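Local coordinates for putative MAR1 (Leishmania donovani, PDB 1X9G), which is of unknown function, although it has been named as a putative ribonuclease and belongs to the isochorismatase superfamily, at residues L129-D140 and N163-I172; V43-E54 and P77-A85. One frame throughout, in Å; residues are numbered along the deposited sequence.

Contact 1 (L129-D140 and N163-I172)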
loop_
_atom_site.group_PDB
_atom_site.type_symbol
_atom_site.label_atom_id
_atom_site.label_comp_id
_atom_site.label_asym_id
_atom_site.label_seq_id
_atom_site.Cartn_x
_atom_site.Cartn_y
_atom_site.Cartn_z
ATOM N N LEU A 129 -3.462 18.272 -9.249
ATOM C CA LEU A 129 -4.432 17.271 -9.660
ATOM C C LEU A 129 -5.750 17.910 -9.997
ATOM O O LEU A 129 -6.347 17.570 -11.003
ATOM C CB LEU A 129 -4.608 16.109 -8.646
ATOM C CG LEU A 129 -3.438 15.116 -8.580
ATOM C CD1 LEU A 129 -3.598 14.108 -7.455
ATOM C CD2 LEU A 129 -3.065 14.447 -9.912
ATOM N N ASP A 130 -6.197 18.830 -9.154
ATOM C CA ASP A 130 -7.370 19.657 -9.440
ATOM C C ASP A 130 -7.305 20.471 -10.737
ATOM O O ASP A 130 -8.345 20.787 -11.309
ATOM C CB ASP A 130 -7.697 20.538 -8.249
ATOM C CG ASP A 130 -8.448 19.766 -7.190
ATOM O OD1 ASP A 130 -7.819 19.072 -6.338
ATOM O OD2 ASP A 130 -9.701 19.785 -7.258
ATOM N N MET A 131 -6.097 20.744 -11.223
ATOM C CA MET A 131 -5.922 21.434 -12.490
ATOM C C MET A 131 -5.889 20.489 -13.707
ATOM O O MET A 131 -5.664 20.935 -14.826
ATOM C CB MET A 131 -4.651 22.298 -12.448
ATOM C CG MET A 131 -4.729 23.486 -11.505
ATOM S SD MET A 131 -3.211 24.428 -11.614
ATOM C CE MET A 131 -3.593 25.539 -12.991
ATOM N N ASN A 132 -6.116 19.196 -13.467
ATOM C CA ASN A 132 -5.999 18.128 -14.471
ATOM C C ASN A 132 -4.618 17.901 -15.064
ATOM O O ASN A 132 -4.517 17.386 -16.170
ATOM C CB ASN A 132 -6.999 18.269 -15.626
ATOM C CG ASN A 132 -8.429 18.417 -15.158
ATOM O OD1 ASN A 132 -8.942 17.649 -14.333
ATOM N ND2 ASN A 132 -9.096 19.408 -15.716
ATOM N N LYS A 133 -3.547 18.242 -14.360
ATOM C CA LYS A 133 -2.229 17.863 -14.876
ATOM C C LYS A 133 -1.866 16.449 -14.401
ATOM O O LYS A 133 -2.384 16.007 -13.362
ATOM C CB LYS A 133 -1.172 18.894 -14.493
ATOM C CG LYS A 133 -1.170 20.086 -15.446
ATOM C CD LYS A 133 -2.215 21.155 -15.056
ATOM C CE LYS A 133 -1.877 22.503 -15.672
ATOM N NZ LYS A 133 -2.395 22.639 -17.061
ATOM N N ARG A 134 -1.043 15.712 -15.159
ATOM C CA ARG A 134 -0.530 14.468 -14.592
ATOM C C ARG A 134 0.661 14.835 -13.723
ATOM O O ARG A 134 1.535 15.614 -14.152
ATOM C CB ARG A 134 -0.128 13.411 -15.621
ATOM C CG ARG A 134 -0.856 13.458 -16.938
ATOM C CD ARG A 134 -1.458 12.155 -17.409
ATOM N NE ARG A 134 -0.802 10.925 -16.947
ATOM C CZ ARG A 134 -0.062 10.118 -17.711
ATOM N NH1 ARG A 134 0.181 10.425 -18.991
ATOM N NH2 ARG A 134 0.464 9.015 -17.185
ATOM N N VAL A 135 0.704 14.304 -12.499
ATOM C CA VAL A 135 1.866 14.548 -11.680
ATOM C C VAL A 135 2.782 13.338 -11.425
ATOM O O VAL A 135 2.313 12.215 -11.223
ATOM C CB VAL A 135 1.603 15.554 -10.475
ATOM C CG1 VAL A 135 0.181 15.992 -10.364
ATOM C CG2 VAL A 135 2.218 15.097 -9.186
ATOM N N PHE A 136 4.090 13.585 -11.525
ATOM C CA PHE A 136 5.135 12.570 -11.423
ATOM C C PHE A 136 6.165 13.030 -10.457
ATOM O O PHE A 136 6.607 14.180 -10.524
ATOM C CB PHE A 136 5.802 12.323 -12.776
ATOM C CG PHE A 136 4.835 11.978 -13.853
ATOM C CD1 PHE A 136 4.183 12.991 -14.561
ATOM C CD2 PHE A 136 4.549 10.637 -14.149
ATOM C CE1 PHE A 136 3.262 12.658 -15.572
ATOM C CE2 PHE A 136 3.630 10.288 -15.122
ATOM C CZ PHE A 136 2.997 11.303 -15.852
ATOM N N LEU A 137 6.550 12.147 -9.540
ATOM C CA LEU A 137 7.313 12.579 -8.389
ATOM C C LEU A 137 8.490 11.649 -8.212
ATOM O O LEU A 137 8.309 10.477 -8.059
ATOM C CB LEU A 137 6.400 12.576 -7.123
ATOM C CG LEU A 137 5.203 13.545 -7.133
ATOM C CD1 LEU A 137 3.962 12.865 -6.769
ATOM C CD2 LEU A 137 5.466 14.731 -6.189
ATOM N N PRO A 138 9.723 12.174 -8.272
ATOM C CA PRO A 138 10.830 11.287 -7.945
ATOM C C PRO A 138 11.018 11.254 -6.443
ATOM O O PRO A 138 11.452 12.276 -5.882
ATOM C CB PRO A 138 12.023 11.989 -8.591
ATOM C CG PRO A 138 11.672 13.476 -8.462
ATOM C CD PRO A 138 10.178 13.533 -8.656
ATOM N N LYS A 139 10.707 10.120 -5.808
ATOM C CA LYS A 139 10.839 9.952 -4.348
ATOM C C LYS A 139 12.244 10.227 -3.852
ATOM O O LYS A 139 12.477 10.613 -2.701
ATOM C CB LYS A 139 10.454 8.537 -3.932
ATOM C CG LYS A 139 10.336 8.396 -2.418
ATOM C CD LYS A 139 9.810 7.009 -2.053
ATOM C CE LYS A 139 10.417 6.514 -0.781
ATOM N NZ LYS A 139 9.355 5.703 -0.094
ATOM N N ASP A 140 13.151 9.864 -4.727
ATOM C CA ASP A 140 14.474 10.353 -4.898
ATOM C C ASP A 140 14.821 11.770 -4.415
ATOM O O ASP A 140 15.840 11.995 -3.745
ATOM C CB ASP A 140 14.656 10.314 -6.432
ATOM C CG ASP A 140 15.851 9.637 -6.772
ATOM O OD1 ASP A 140 16.343 9.047 -5.804
ATOM O OD2 ASP A 140 16.340 9.667 -7.902
ATOM N N ASN A 163 -3.626 9.753 -12.083
ATOM C CA ASN A 163 -2.924 10.926 -12.503
ATOM C C ASN A 163 -1.779 11.371 -11.582
ATOM O O ASN A 163 -1.143 12.377 -11.872
ATOM C CB ASN A 163 -3.918 12.029 -12.827
ATOM C CG ASN A 163 -4.793 11.658 -14.006
ATOM O OD1 ASN A 163 -6.012 11.663 -13.907
ATOM N ND2 ASN A 163 -4.159 11.257 -15.122
ATOM N N CYS A 164 -1.461 10.581 -10.549
ATOM C CA CYS A 164 -0.285 10.843 -9.728
ATOM C C CYS A 164 0.608 9.603 -9.674
ATOM O O CYS A 164 0.128 8.519 -9.482
ATOM C CB CYS A 164 -0.723 11.263 -8.326
ATOM S SG CYS A 164 0.600 11.805 -7.281
ATOM N N GLU A 165 1.915 9.754 -9.882
ATOM C CA GLU A 165 2.819 8.589 -9.857
ATOM C C GLU A 165 4.124 8.864 -9.202
ATOM O O GLU A 165 4.806 9.818 -9.576
ATOM C CB GLU A 165 3.112 8.052 -11.252
ATOM C CG GLU A 165 1.869 7.784 -12.109
ATOM C CD GLU A 165 2.223 7.155 -13.475
ATOM O OE1 GLU A 165 1.269 6.765 -14.173
ATOM O OE2 GLU A 165 3.433 7.080 -13.843
ATOM N N ILE A 166 4.482 8.024 -8.243
ATOM C CA ILE A 166 5.718 8.174 -7.511
ATOM C C ILE A 166 6.687 7.131 -8.008
ATOM O O ILE A 166 6.421 5.923 -7.917
ATOM C CB ILE A 166 5.497 8.074 -5.968
ATOM C CG1 ILE A 166 4.515 9.165 -5.515
ATOM C CG2 ILE A 166 6.823 8.264 -5.162
ATOM C CD1 ILE A 166 4.095 8.983 -4.130
ATOM N N THR A 167 7.798 7.581 -8.578
ATOM C CA THR A 167 8.853 6.634 -8.976
ATOM C C THR A 167 10.167 7.225 -8.469
ATOM O O THR A 167 10.279 7.542 -7.294
ATOM C CB THR A 167 8.873 6.343 -10.511
ATOM O OG1 THR A 167 8.761 7.590 -11.233
ATOM C CG2 THR A 167 7.714 5.369 -10.951
ATOM N N THR A 168 11.141 7.395 -9.360
ATOM C CA THR A 168 12.411 7.993 -9.029
ATOM C C THR A 168 12.882 8.695 -10.260
ATOM O O THR A 168 12.326 8.507 -11.337
ATOM C CB THR A 168 13.501 6.960 -8.564
ATOM O OG1 THR A 168 13.639 5.926 -9.540
ATOM C CG2 THR A 168 13.161 6.311 -7.232
ATOM N N SER A 169 13.928 9.494 -10.103
ATOM C CA SER A 169 14.556 10.233 -11.210
ATOM C C SER A 169 15.165 9.375 -12.306
ATOM O O SER A 169 15.080 9.748 -13.466
ATOM C CB SER A 169 15.542 11.302 -10.692
ATOM O OG SER A 169 16.686 10.743 -10.043
ATOM N N GLU A 170 15.743 8.219 -11.987
ATOM C CA GLU A 170 16.212 7.378 -13.085
ATOM C C GLU A 170 15.022 6.805 -13.826
ATOM O O GLU A 170 14.969 6.871 -15.024
ATOM C CB GLU A 170 17.241 6.320 -12.659
ATOM C CG GLU A 170 17.419 5.189 -13.638
ATOM C CD GLU A 170 18.639 4.324 -13.338
ATOM O OE1 GLU A 170 19.721 4.936 -13.306
ATOM O OE2 GLU A 170 18.544 3.055 -13.168
ATOM N N SER A 171 14.017 6.318 -13.117
ATOM C CA SER A 171 12.803 5.824 -13.794
ATOM C C SER A 171 12.231 6.881 -14.699
ATOM O O SER A 171 11.866 6.603 -15.802
ATOM C CB SER A 171 11.710 5.493 -12.774
ATOM O OG SER A 171 10.763 4.611 -13.366
ATOM N N ILE A 172 12.105 8.094 -14.193
ATOM C CA ILE A 172 11.539 9.213 -14.947
ATOM C C ILE A 172 12.346 9.645 -16.192
ATOM O O ILE A 172 11.725 9.912 -17.237
ATOM C CB ILE A 172 11.305 10.425 -14.008
ATOM C CG1 ILE A 172 10.045 10.204 -13.164
ATOM C CG2 ILE A 172 11.133 11.740 -14.788
ATOM C CD1 ILE A 172 9.876 11.316 -12.057
#

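Contact 2 (V43-E54 and P77-A85)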
loop_
_atom_site.group_PDB
_atom_site.type_symbol
_atom_site.label_atom_id
_atom_site.label_comp_id
_atom_site.label_asym_id
_atom_site.label_seq_id
_atom_site.Cartn_x
_atom_site.Cartn_y
_atom_site.Cartn_z
ATOM N N VAL A 43 18.880 18.012 -3.757
ATOM C CA VAL A 43 19.709 18.936 -4.543
ATOM C C VAL A 43 20.189 18.220 -5.804
ATOM O O VAL A 43 20.154 18.770 -6.894
ATOM C CB VAL A 43 20.890 19.502 -3.664
ATOM C CG1 VAL A 43 21.888 20.290 -4.452
ATOM C CG2 VAL A 43 20.342 20.387 -2.518
ATOM N N PHE A 44 20.611 16.972 -5.633
ATOM C CA PHE A 44 21.133 16.167 -6.724
ATOM C C PHE A 44 20.113 15.993 -7.837
ATOM O O PHE A 44 20.472 16.031 -9.028
ATOM C CB PHE A 44 21.580 14.792 -6.205
ATOM C CG PHE A 44 21.963 13.840 -7.293
ATOM C CD1 PHE A 44 23.251 13.885 -7.863
ATOM C CD2 PHE A 44 21.036 12.933 -7.799
ATOM C CE1 PHE A 44 23.617 12.995 -8.926
ATOM C CE2 PHE A 44 21.388 12.051 -8.856
ATOM C CZ PHE A 44 22.683 12.082 -9.401
ATOM N N VAL A 45 18.859 15.787 -7.433
ATOM C CA VAL A 45 17.743 15.511 -8.325
ATOM C C VAL A 45 17.366 16.814 -9.000
ATOM O O VAL A 45 17.042 16.829 -10.187
ATOM C CB VAL A 45 16.510 14.869 -7.549
ATOM C CG1 VAL A 45 15.236 14.901 -8.360
ATOM C CG2 VAL A 45 16.808 13.452 -7.141
ATOM N N ALA A 46 17.398 17.898 -8.243
ATOM C CA ALA A 46 17.202 19.260 -8.776
ATOM C C ALA A 46 18.193 19.574 -9.877
ATOM O O ALA A 46 17.785 20.004 -10.959
ATOM C CB ALA A 46 17.307 20.310 -7.672
ATOM N N ASN A 47 19.475 19.306 -9.624
ATOM C CA ASN A 47 20.501 19.392 -10.694
ATOM C C ASN A 47 20.206 18.445 -11.847
ATOM O O ASN A 47 20.145 18.919 -12.974
ATOM C CB ASN A 47 21.937 19.172 -10.191
ATOM C CG ASN A 47 22.423 20.292 -9.265
ATOM O OD1 ASN A 47 22.182 21.487 -9.507
ATOM N ND2 ASN A 47 23.128 19.901 -8.198
ATOM N N ARG A 48 19.976 17.144 -11.570
ATOM C CA ARG A 48 19.639 16.147 -12.625
ATOM C C ARG A 48 18.545 16.569 -13.604
ATOM O O ARG A 48 18.740 16.484 -14.816
ATOM C CB ARG A 48 19.306 14.756 -12.057
ATOM C CG ARG A 48 18.855 13.731 -13.130
ATOM C CD ARG A 48 18.693 12.265 -12.565
ATOM N NE ARG A 48 19.975 11.544 -12.548
ATOM C CZ ARG A 48 20.214 10.409 -11.888
ATOM N NH1 ARG A 48 19.247 9.804 -11.183
ATOM N NH2 ARG A 48 21.425 9.853 -11.942
ATOM N N LEU A 49 17.404 17.012 -13.072
ATOM C CA LEU A 49 16.280 17.511 -13.896
ATOM C C LEU A 49 16.592 18.863 -14.547
ATOM O O LEU A 49 15.885 19.284 -15.480
ATOM C CB LEU A 49 14.985 17.612 -13.056
ATOM C CG LEU A 49 14.173 16.330 -12.735
ATOM C CD1 LEU A 49 13.702 15.600 -14.005
ATOM C CD2 LEU A 49 14.978 15.369 -11.935
ATOM N N ALA A 50 17.612 19.552 -14.024
ATOM C CA ALA A 50 17.984 20.878 -14.522
ATOM C C ALA A 50 18.703 20.651 -15.808
ATOM O O ALA A 50 18.319 21.218 -16.826
ATOM C CB ALA A 50 18.871 21.650 -13.520
ATOM N N ARG A 51 19.698 19.758 -15.762
ATOM C CA ARG A 51 20.497 19.392 -16.933
ATOM C C ARG A 51 19.652 18.707 -17.998
ATOM O O ARG A 51 19.853 18.933 -19.207
ATOM C CB ARG A 51 21.680 18.503 -16.540
ATOM C CG ARG A 51 22.578 19.062 -15.391
ATOM C CD ARG A 51 23.352 20.302 -15.773
ATOM N NE ARG A 51 22.553 21.524 -15.831
ATOM C CZ ARG A 51 22.147 22.210 -14.755
ATOM N NH1 ARG A 51 22.404 21.736 -13.524
ATOM N NH2 ARG A 51 21.440 23.349 -14.901
ATOM N N LEU A 52 18.713 17.874 -17.557
ATOM C CA LEU A 52 17.758 17.235 -18.453
ATOM C C LEU A 52 16.927 18.244 -19.270
ATOM O O LEU A 52 16.702 18.039 -20.466
ATOM C CB LEU A 52 16.821 16.277 -17.676
ATOM C CG LEU A 52 15.761 15.604 -18.562
ATOM C CD1 LEU A 52 16.530 14.815 -19.586
ATOM C CD2 LEU A 52 14.724 14.728 -17.835
ATOM N N HIS A 53 16.429 19.279 -18.604
ATOM C CA HIS A 53 15.583 20.266 -19.254
ATOM C C HIS A 53 16.374 21.053 -20.318
ATOM O O HIS A 53 15.831 21.348 -21.386
ATOM C CB HIS A 53 14.944 21.194 -18.213
ATOM C CG HIS A 53 14.736 22.605 -18.677
ATOM N ND1 HIS A 53 13.752 22.962 -19.574
ATOM C CD2 HIS A 53 15.379 23.753 -18.343
ATOM C CE1 HIS A 53 13.799 24.267 -19.777
ATOM N NE2 HIS A 53 14.784 24.770 -19.048
ATOM N N GLU A 54 17.642 21.367 -20.027
ATOM C CA GLU A 54 18.567 21.935 -21.023
ATOM C C GLU A 54 18.754 21.037 -22.247
ATOM O O GLU A 54 18.852 21.535 -23.345
ATOM C CB GLU A 54 19.904 22.275 -20.382
ATOM C CG GLU A 54 19.723 23.403 -19.409
ATOM C CD GLU A 54 20.841 23.541 -18.422
ATOM O OE1 GLU A 54 21.567 22.555 -18.181
ATOM O OE2 GLU A 54 20.980 24.655 -17.869
ATOM N N PRO A 77 22.777 27.560 -3.162
ATOM C CA PRO A 77 23.678 27.761 -4.314
ATOM C C PRO A 77 24.061 26.492 -5.056
ATOM O O PRO A 77 24.128 26.503 -6.283
ATOM C CB PRO A 77 24.940 28.398 -3.685
ATOM C CG PRO A 77 24.817 28.185 -2.232
ATOM C CD PRO A 77 23.354 28.154 -1.937
ATOM N N GLU A 78 24.320 25.414 -4.325
ATOM C CA GLU A 78 24.685 24.158 -4.960
ATOM C C GLU A 78 23.661 23.672 -6.033
ATOM O O GLU A 78 23.959 22.774 -6.825
ATOM C CB GLU A 78 25.068 23.122 -3.880
ATOM C CG GLU A 78 24.955 21.629 -4.263
ATOM C CD GLU A 78 25.991 21.126 -5.299
ATOM O OE1 GLU A 78 27.186 21.001 -4.932
ATOM O OE2 GLU A 78 25.602 20.804 -6.456
ATOM N N ILE A 79 22.482 24.293 -6.117
ATOM C CA ILE A 79 21.659 24.121 -7.323
ATOM C C ILE A 79 21.965 25.188 -8.412
ATOM O O ILE A 79 21.630 26.387 -8.267
ATOM C CB ILE A 79 20.129 24.062 -7.048
ATOM C CG1 ILE A 79 19.787 22.888 -6.130
ATOM C CG2 ILE A 79 19.346 23.905 -8.366
ATOM C CD1 ILE A 79 18.561 23.122 -5.236
ATOM N N THR A 80 22.574 24.721 -9.504
ATOM C CA THR A 80 22.802 25.546 -10.668
ATOM C C THR A 80 21.632 25.527 -11.642
ATOM O O THR A 80 21.575 24.734 -12.573
ATOM C CB THR A 80 24.165 25.288 -11.353
ATOM O OG1 THR A 80 24.713 24.043 -10.910
ATOM C CG2 THR A 80 25.152 26.450 -10.980
ATOM N N LEU A 81 20.703 26.438 -11.372
ATOM C CA LEU A 81 19.546 26.744 -12.201
ATOM C C LEU A 81 19.851 26.912 -13.687
ATOM O O LEU A 81 20.908 27.451 -14.050
ATOM C CB LEU A 81 18.912 28.057 -11.705
ATOM C CG LEU A 81 18.173 28.121 -10.365
ATOM C CD1 LEU A 81 17.487 26.755 -10.093
ATOM C CD2 LEU A 81 19.089 28.562 -9.213
ATOM N N PRO A 82 18.911 26.492 -14.552
ATOM C CA PRO A 82 19.015 26.801 -15.977
ATOM C C PRO A 82 18.746 28.296 -16.206
ATOM O O PRO A 82 18.038 28.914 -15.404
ATOM C CB PRO A 82 17.899 25.956 -16.607
ATOM C CG PRO A 82 17.368 25.079 -15.540
ATOM C CD PRO A 82 17.699 25.720 -14.243
ATOM N N LYS A 83 19.294 28.878 -17.277
ATOM C CA LYS A 83 19.051 30.304 -17.554
ATOM C C LYS A 83 17.572 30.562 -17.817
ATOM O O LYS A 83 17.059 31.644 -17.523
ATOM C CB LYS A 83 19.893 30.820 -18.737
ATOM C CG LYS A 83 21.356 30.451 -18.680
ATOM C CD LYS A 83 22.004 30.932 -17.389
ATOM C CE LYS A 83 23.468 30.528 -17.336
ATOM N NZ LYS A 83 24.287 31.640 -16.765
ATOM N N THR A 84 16.891 29.556 -18.362
ATOM C CA THR A 84 15.473 29.666 -18.658
ATOM C C THR A 84 14.534 29.608 -17.429
ATOM O O THR A 84 13.328 29.806 -17.584
ATOM C CB THR A 84 15.046 28.607 -19.703
ATOM O OG1 THR A 84 15.721 27.378 -19.430
ATOM C CG2 THR A 84 15.415 29.068 -21.124
ATOM N N ALA A 85 15.075 29.365 -16.231
ATOM C CA ALA A 85 14.252 29.119 -15.010
ATOM C C ALA A 85 13.224 30.209 -14.626
ATOM O O ALA A 85 13.538 31.396 -14.667
ATOM C CB ALA A 85 15.160 28.807 -13.798
#

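Contact 1 (L129-D140 and N163-I172)
E165 brings its carboxylate to the edges of two flat groups on the neighbouring strand. OE2 of E165 lies near the plane of the F136 ring, 3.5 Å from CE2 of F136, with ring and carboxylate turned 77° against each other. OE1 sits at the edge of the R134 guanidinium, but this salt bridge is long and doubtful. One face of the guanidinium carries F136 CZ, offset toward the rim, and R134 NH2 also bonds to the backbone O of L12. Because E165 CG lies anti to its own carbonyl carbon (chi1 -51°) and the chain runs out straight, the acid travels alongside the ring. Beneath these groups, 134-138 and 164-167 pair as parallel strands of a beta-alpha-beta crossover whose helix is 147-158. The ladder starts with V135 N to N163 O, 2.7 Å, continues through E165 N to V135 O, 2.8 Å, and ends at K139 N to T167 O. On the other side of the sheet, L137 CD1 packs against C164 SG at 3.6 Å and I166 CG1 at 3.9 Å. At the end of its strand, P138 sets CB 3.5 Å from S169 N, which bonds to D140 OD2 from above the carboxylate plane at 3.3 Å; the contact of S169 OG with the same oxygen is so short as to be doubtful. T168, at the N-cap of the following helix, hydrogen-bonds through OG1 to OD1 of D149 of a neighbouring subunit.

Contact 2 (V43-E54 and P77-A85)
V43 lays CG1 across the first residues of 77-85, 3.4 Å from E78 CG and 3.7 Å from I79 CG1. A46 CB takes up I79 one turn further along, so this isoleucine is set against the helix between two small apolar side chains, with L28 also touching it. Beside it, N47 grips the backbone. Its OD1 accepts from T80 N at 3.3 Å, with the donor in the carbonyl plane of the amide, while ND2 gives to E78 O at 3.3 Å, that oxygen lying in the plane of the N47 amide. The side-chain amide thus spans I79 by holding the peptide groups before and after it; ND2 also has a weak bond to E78 OE2.

R51 starts out pointing away from the loop, but bends at chi2 (-68°) and chi3 (75°) bring its guanidinium back over A50 CB. There NH2 meets T80 O at 2.7 Å, almost in line with the carbonyl, and NH1 adds a weak bond to the same oxygen. E54 holds the group from the side: R51 NE reaches E54 OE1 at 2.7 Å, a salt bridge that should help fix the rotation of the guanidinium.

Further on, P82 lies against the edge of the H53 ring, its CG 3.7 Å from H53 CD2. The type I turn from P82 to A85 carries T84 round to the same ring, where T84 OG1 and H53 NE2 share a hydrogen bond of 2.8 Å. T60 OG1 hydrogen-bonds to the other ring nitrogen, ND1, so both are engaged. Here a helix flanking the parallel sheet of an isochorismatase-like alpha/beta fold receives the irregular connection between strands 60-67 and 86-90.

In the fold
Contact 1 is buried and built on the sheet: regular backbone pairing joins strand 134-138 to 164-167, the outermost strand within the chain on that side. Contact 2, only partly buried, lies on the opposite side of the chain's centre from contact 1, where helix 39-55 meets a loop leading to the other outer strand, 86-90. There polar side chains, rather than a ladder, bind the loop's backbone. The two meet through that helix: its loop-averted side sets V45 against P138 and D140, and R48 NH1 probably hydrogen-bonds to S169 OG, 3.0 Å away. Only contact 1 reaches neighbouring subunits; no other chain of the assembly touches the segments of contact 2.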